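Local coordinates for protein escJ (PDB 1YJ7) that probably forms part of the membrane-associated platform on which the type III secretion system of enteropathogenic Escherichia coli is assembled, at residues Q18-S23 against N55-P60; S29-M32 against M38-S41. The protein carries 3 engineered substitutions. All coordinates share one frame; numbering follows the deposited sequence. Where two conformers were deposited one is given.

Contact 1. Residues Q18-S23 against N55-P60; sequences QALLLS and NNNGFP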
loop_
_atom_site.group_PDB
_atom_site.type_symbol
_atom_site.label_atom_id
_atom_site.label_comp_id
_atom_site.label_asym_id
_atom_site.label_seq_id
_atom_site.Cartn_x
_atom_site.Cartn_y
_atom_site.Cartn_z
ATOM N N GLN D 18 -4.278 16.649 -24.511
ATOM C CA GLN D 18 -3.750 16.863 -25.846
ATOM C C GLN D 18 -3.212 18.276 -25.985
ATOM O O GLN D 18 -2.091 18.464 -26.429
ATOM C CB GLN D 18 -4.858 16.589 -26.883
ATOM C CG GLN D 18 -4.441 16.796 -28.324
ATOM C CD GLN D 18 -5.578 16.630 -29.305
ATOM O OE1 GLN D 18 -5.383 16.753 -30.532
ATOM N NE2 GLN D 18 -6.756 16.398 -28.800
ATOM N N ALA D 19 -4.006 19.280 -25.599
ATOM C CA ALA D 19 -3.548 20.664 -25.644
ATOM C C ALA D 19 -2.284 20.896 -24.810
ATOM O O ALA D 19 -1.364 21.600 -25.228
ATOM C CB ALA D 19 -4.666 21.615 -25.199
ATOM N N LEU D 20 -2.239 20.299 -23.621
ATOM C CA LEU D 20 -1.088 20.439 -22.754
ATOM C C LEU D 20 0.163 19.890 -23.448
ATOM O O LEU D 20 1.222 20.530 -23.443
ATOM C CB LEU D 20 -1.341 19.724 -21.420
ATOM C CG LEU D 20 -0.165 19.560 -20.457
ATOM C CD1 LEU D 20 0.391 20.934 -20.027
ATOM C CD2 LEU D 20 -0.632 18.756 -19.277
ATOM N N LEU D 21 0.038 18.708 -24.041
ATOM C CA LEU D 21 1.172 18.058 -24.699
ATOM C C LEU D 21 1.610 18.840 -25.938
ATOM O O LEU D 21 2.804 19.083 -26.133
ATOM C CB LEU D 21 0.861 16.604 -25.039
ATOM C CG LEU D 21 0.754 15.693 -23.805
ATOM C CD1 LEU D 21 0.265 14.340 -24.218
ATOM C CD2 LEU D 21 2.076 15.585 -23.071
ATOM N N LEU D 22 0.644 19.275 -26.747
ATOM C CA LEU D 22 0.952 20.044 -27.962
ATOM C C LEU D 22 1.651 21.357 -27.636
ATOM O O LEU D 22 2.566 21.779 -28.361
ATOM C CB LEU D 22 -0.316 20.306 -28.773
ATOM C CG LEU D 22 -0.910 19.121 -29.510
ATOM C CD1 LEU D 22 -2.246 19.510 -30.117
ATOM C CD2 LEU D 22 0.032 18.585 -30.589
ATOM N N SER D 23 1.280 21.972 -26.518
ATOM C CA SER D 23 1.866 23.244 -26.120
ATOM C C SER D 23 3.316 23.082 -25.641
ATOM O O SER D 23 4.055 24.054 -25.560
ATOM C CB SER D 23 1.013 23.929 -25.059
ATOM O OG SER D 23 1.154 23.294 -23.809
ATOM N N ASN D 55 2.071 13.605 -15.652
ATOM C CA ASN D 55 2.218 13.362 -14.206
ATOM C C ASN D 55 2.319 14.659 -13.400
ATOM O O ASN D 55 1.608 14.826 -12.399
ATOM C CB ASN D 55 3.237 12.256 -13.923
ATOM C CG ASN D 55 2.617 10.848 -14.140
ATOM O OD1 ASN D 55 2.396 10.413 -15.278
ATOM N ND2 ASN D 55 2.252 10.178 -13.041
ATOM N N ASN D 56 3.155 15.581 -13.877
ATOM C CA ASN D 56 3.425 16.837 -13.175
ATOM C C ASN D 56 2.177 17.719 -13.135
ATOM O O ASN D 56 2.043 18.572 -12.276
ATOM C CB ASN D 56 4.580 17.589 -13.821
ATOM C CG ASN D 56 5.939 16.949 -13.555
ATOM O OD1 ASN D 56 6.047 15.928 -12.878
ATOM N ND2 ASN D 56 6.987 17.557 -14.098
ATOM N N ASN D 57 1.255 17.492 -14.068
ATOM C CA ASN D 57 0.027 18.277 -14.157
ATOM C C ASN D 57 -1.211 17.558 -13.646
ATOM O O ASN D 57 -2.330 18.059 -13.797
ATOM C CB ASN D 57 -0.166 18.755 -15.597
ATOM C CG ASN D 57 0.764 19.876 -15.946
ATOM O OD1 ASN D 57 0.473 21.038 -15.644
ATOM N ND2 ASN D 57 1.927 19.548 -16.510
ATOM N N GLY D 58 -1.004 16.383 -13.057
ATOM C CA GLY D 58 -2.048 15.642 -12.391
ATOM C C GLY D 58 -3.015 14.927 -13.295
ATOM O O GLY D 58 -4.169 14.712 -12.892
ATOM N N PHE D 59 -2.556 14.562 -14.500
ATOM C CA PHE D 59 -3.369 13.820 -15.463
ATOM C C PHE D 59 -2.945 12.352 -15.585
ATOM O O PHE D 59 -1.738 12.065 -15.563
ATOM C CB PHE D 59 -3.214 14.439 -16.846
ATOM C CG PHE D 59 -3.941 15.733 -17.022
ATOM C CD1 PHE D 59 -3.245 16.924 -17.081
ATOM C CD2 PHE D 59 -5.321 15.760 -17.173
ATOM C CE1 PHE D 59 -3.901 18.128 -17.265
ATOM C CE2 PHE D 59 -5.975 16.960 -17.352
ATOM C CZ PHE D 59 -5.270 18.143 -17.410
ATOM N N PRO D 60 -3.902 11.435 -15.756
ATOM C CA PRO D 60 -5.342 11.728 -15.733
ATOM C C PRO D 60 -5.871 12.006 -14.323
ATOM O O PRO D 60 -5.312 11.532 -13.336
ATOM C CB PRO D 60 -5.970 10.439 -16.288
ATOM C CG PRO D 60 -5.036 9.387 -15.898
ATOM C CD PRO D 60 -3.657 10.003 -15.992
#

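Contact 2. Residues S29-M32 against M38-S41; sequences SKEM and MTLS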
loop_
_atom_site.group_PDB
_atom_site.type_symbol
_atom_site.label_atom_id
_atom_site.label_comp_id
_atom_site.label_asym_id
_atom_site.label_seq_id
_atom_site.Cartn_x
_atom_site.Cartn_y
_atom_site.Cartn_z
ATOM N N SER D 29 -1.261 12.248 -31.022
ATOM C CA SER D 29 -2.356 11.949 -31.918
ATOM C C SER D 29 -3.538 11.418 -31.128
ATOM O O SER D 29 -3.379 10.747 -30.106
ATOM C CB SER D 29 -1.913 10.956 -32.989
ATOM O OG SER D 29 -1.498 9.750 -32.405
ATOM N N LYS D 30 -4.731 11.752 -31.605
ATOM C CA LYS D 30 -5.967 11.391 -30.952
ATOM C C LYS D 30 -6.846 10.637 -31.934
ATOM O O LYS D 30 -6.929 11.012 -33.102
ATOM C CB LYS D 30 -6.695 12.646 -30.469
ATOM C CG LYS D 30 -7.932 12.338 -29.651
ATOM C CD LYS D 30 -8.484 13.571 -28.947
ATOM C CE LYS D 30 -9.038 14.606 -29.956
ATOM N NZ LYS D 30 -9.376 15.917 -29.283
ATOM N N GLU D 31 -7.487 9.581 -31.462
ATOM C CA GLU D 31 -8.466 8.850 -32.252
ATOM C C GLU D 31 -9.694 8.562 -31.408
ATOM O O GLU D 31 -9.610 8.347 -30.194
ATOM C CB GLU D 31 -7.853 7.570 -32.880
ATOM C CG GLU D 31 -7.799 6.342 -31.992
ATOM C CD GLU D 31 -6.625 5.408 -32.321
ATOM O OE1 GLU D 31 -5.948 4.942 -31.363
ATOM O OE2 GLU D 31 -6.379 5.134 -33.533
ATOM N N MET D 32 -10.849 8.593 -32.054
ATOM C CA MET D 32 -12.114 8.368 -31.392
ATOM C C MET D 32 -12.552 6.922 -31.665
ATOM O O MET D 32 -12.498 6.464 -32.810
ATOM C CB MET D 32 -13.150 9.356 -31.936
ATOM C CG MET D 32 -14.381 9.476 -31.087
ATOM S SD MET D 32 -15.719 10.432 -31.844
ATOM C CE MET D 32 -14.886 11.715 -32.736
ATOM N N MET D 38 -12.036 8.795 -26.367
ATOM C CA MET D 38 -10.808 9.153 -27.042
ATOM C C MET D 38 -9.605 8.355 -26.548
ATOM O O MET D 38 -9.497 8.019 -25.369
ATOM C CB MET D 38 -10.553 10.646 -26.848
ATOM C CG MET D 38 -11.655 11.504 -27.427
ATOM S SD MET D 38 -11.722 11.417 -29.247
ATOM C CE MET D 38 -13.133 12.546 -29.488
ATOM N N THR D 39 -8.695 8.115 -27.473
ATOM C CA THR D 39 -7.382 7.544 -27.213
ATOM C C THR D 39 -6.307 8.527 -27.629
ATOM O O THR D 39 -6.315 9.020 -28.771
ATOM C CB THR D 39 -7.200 6.257 -28.045
ATOM O OG1 THR D 39 -8.117 5.264 -27.591
ATOM C CG2 THR D 39 -5.807 5.655 -27.844
ATOM N N LEU D 40 -5.359 8.791 -26.732
ATOM C CA LEU D 40 -4.172 9.556 -27.036
ATOM C C LEU D 40 -2.949 8.665 -27.146
ATOM O O LEU D 40 -2.795 7.750 -26.352
ATOM C CB LEU D 40 -3.893 10.604 -25.948
ATOM C CG LEU D 40 -4.952 11.675 -25.778
ATOM C CD1 LEU D 40 -4.557 12.608 -24.638
ATOM C CD2 LEU D 40 -5.169 12.455 -27.073
ATOM N N SER D 41 -2.101 8.957 -28.128
ATOM C CA SER D 41 -0.825 8.277 -28.358
ATOM C C SER D 41 0.256 9.279 -28.707
ATOM O O SER D 41 -0.021 10.399 -29.109
ATOM C CB SER D 41 -0.949 7.247 -29.496
ATOM O OG SER D 41 -2.107 6.456 -29.341
#

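Contact 1. Residues Q18-S23 against N55-P60
Leu20, near the C-terminal end of helix 11-23, faces Asn57 where the chain leaves helix 47-56, and with their CA atoms 8.9 Å apart the backbones stay well separated and only side chains bridge them. The turn at Asn57 and Gly58 is a Schellman motif: Gly58, at positive phi (76°), is its C-prime residue, with Gly58 N bonded to Asn55 O and Phe59 N to Leu54 O. This reversal brings Asn57 and Phe59 round to the same leucine. One methyl does nearly all the touching. Leu20 CD2 sits 3.7 Å from Asn57 CB and 3.9 Å from Phe59 CD1, meeting the ring obliquely, so that one methyl touches both residues, which lie on the same general side of it. With chi1 at 170°, CG of Leu20 swings to the side of its own carbonyl carbon and the branch reaches out to the turn. The other methyl, Leu20 CD1, comes no nearer than 4.1 Å to Asn57 ND2, whose hydrogen bond goes back to Ile53 O in its own helix. Near the end of helix 11-23, Ser23 OG bonds to Leu20 O at 2.8 Å, tilted from the carbonyl plane. Leu20 also rests on Ile53 of helix 47-56, Phe59 touches Gln16 and Met17 of helix 11-23, and the buried Leu21 packs against Ala50 and Ile53 and on Leu5 and Val28 of strands 3-9 and 28-32.

Contact 2. Residues S29-M32 against M38-S41
Met32 and Met38 meet at one end of an antiparallel pair of strands, 29-32 and 38-41, whose directions differ by 157°. Four backbone bonds join them: Ser29 and Ser41 bond to each other through both N and O, and so do Glu31 and Thr39, with Thr39 N to Glu31 O at 2.9 Å. Lys30 with Leu40 and Met32 with Met38 are the non-hydrogen-bonded pairs, and these four side chains share one face of the sheet. Met38 has CG beside its backbone N and its chain bends at chi2 (-68°), which carries its sulfur across to the neighbouring strand. There Met38 SD lies 3.7 Å from Met32 CB, and its methyl continues along the partner, Met38 CE being 3.7 Å from Met32 CG. The sulfur also touches the lysine: Lys30 CD is 3.9 Å from Met38 SD. Lys30 runs alongside Leu40, pointing the same way, and its CB packs on Leu40 CD2 at 3.7 Å before the chain bends at chi3.

On the other face Glu31 and Thr39 lie side by side. The chi1 of 83° sets CG of Glu31 between its backbone N and carbonyl carbon, from where the extended chain brings OE1 to 3.6 Å from Thr39 CG2, a contact with a methyl and not with the hydroxyl. Ser29 OG passes 3.9 Å from Ser41 CB and makes a weak hydrogen bond to Lys2 NZ.

The two strands form a beta hairpin. Strand 38-42 is central, bonded on its other side to strand 3-9 through Met38 and Leu40, while helix 11-23 covers the face bearing Met38 and Leu40, with Ala14 and Met17 against them.

Overall arrangement
Helix 11-23 ties the two contacts together: contact 1 uses Leu20 near its C-terminal end, and the sheet of contact 2 packs against it, with centres about 14 Å apart. They touch where Gln18 N lies 4.1 Å from Leu40 CD1. In sequence contact 2 is nested inside the loop closed by contact 1: helix 11-23 leads into strand 28-32, the hairpin turns back through strand 38-42, and helix 47-56 and the turn after it come back to helix 11-23. Both therefore belong to one small alpha/beta unit of the YscJ/FliF family region, contact 2 building its sheet and contact 1 joining helix 11-23, at the surface, to the turn that ends helix 47-56.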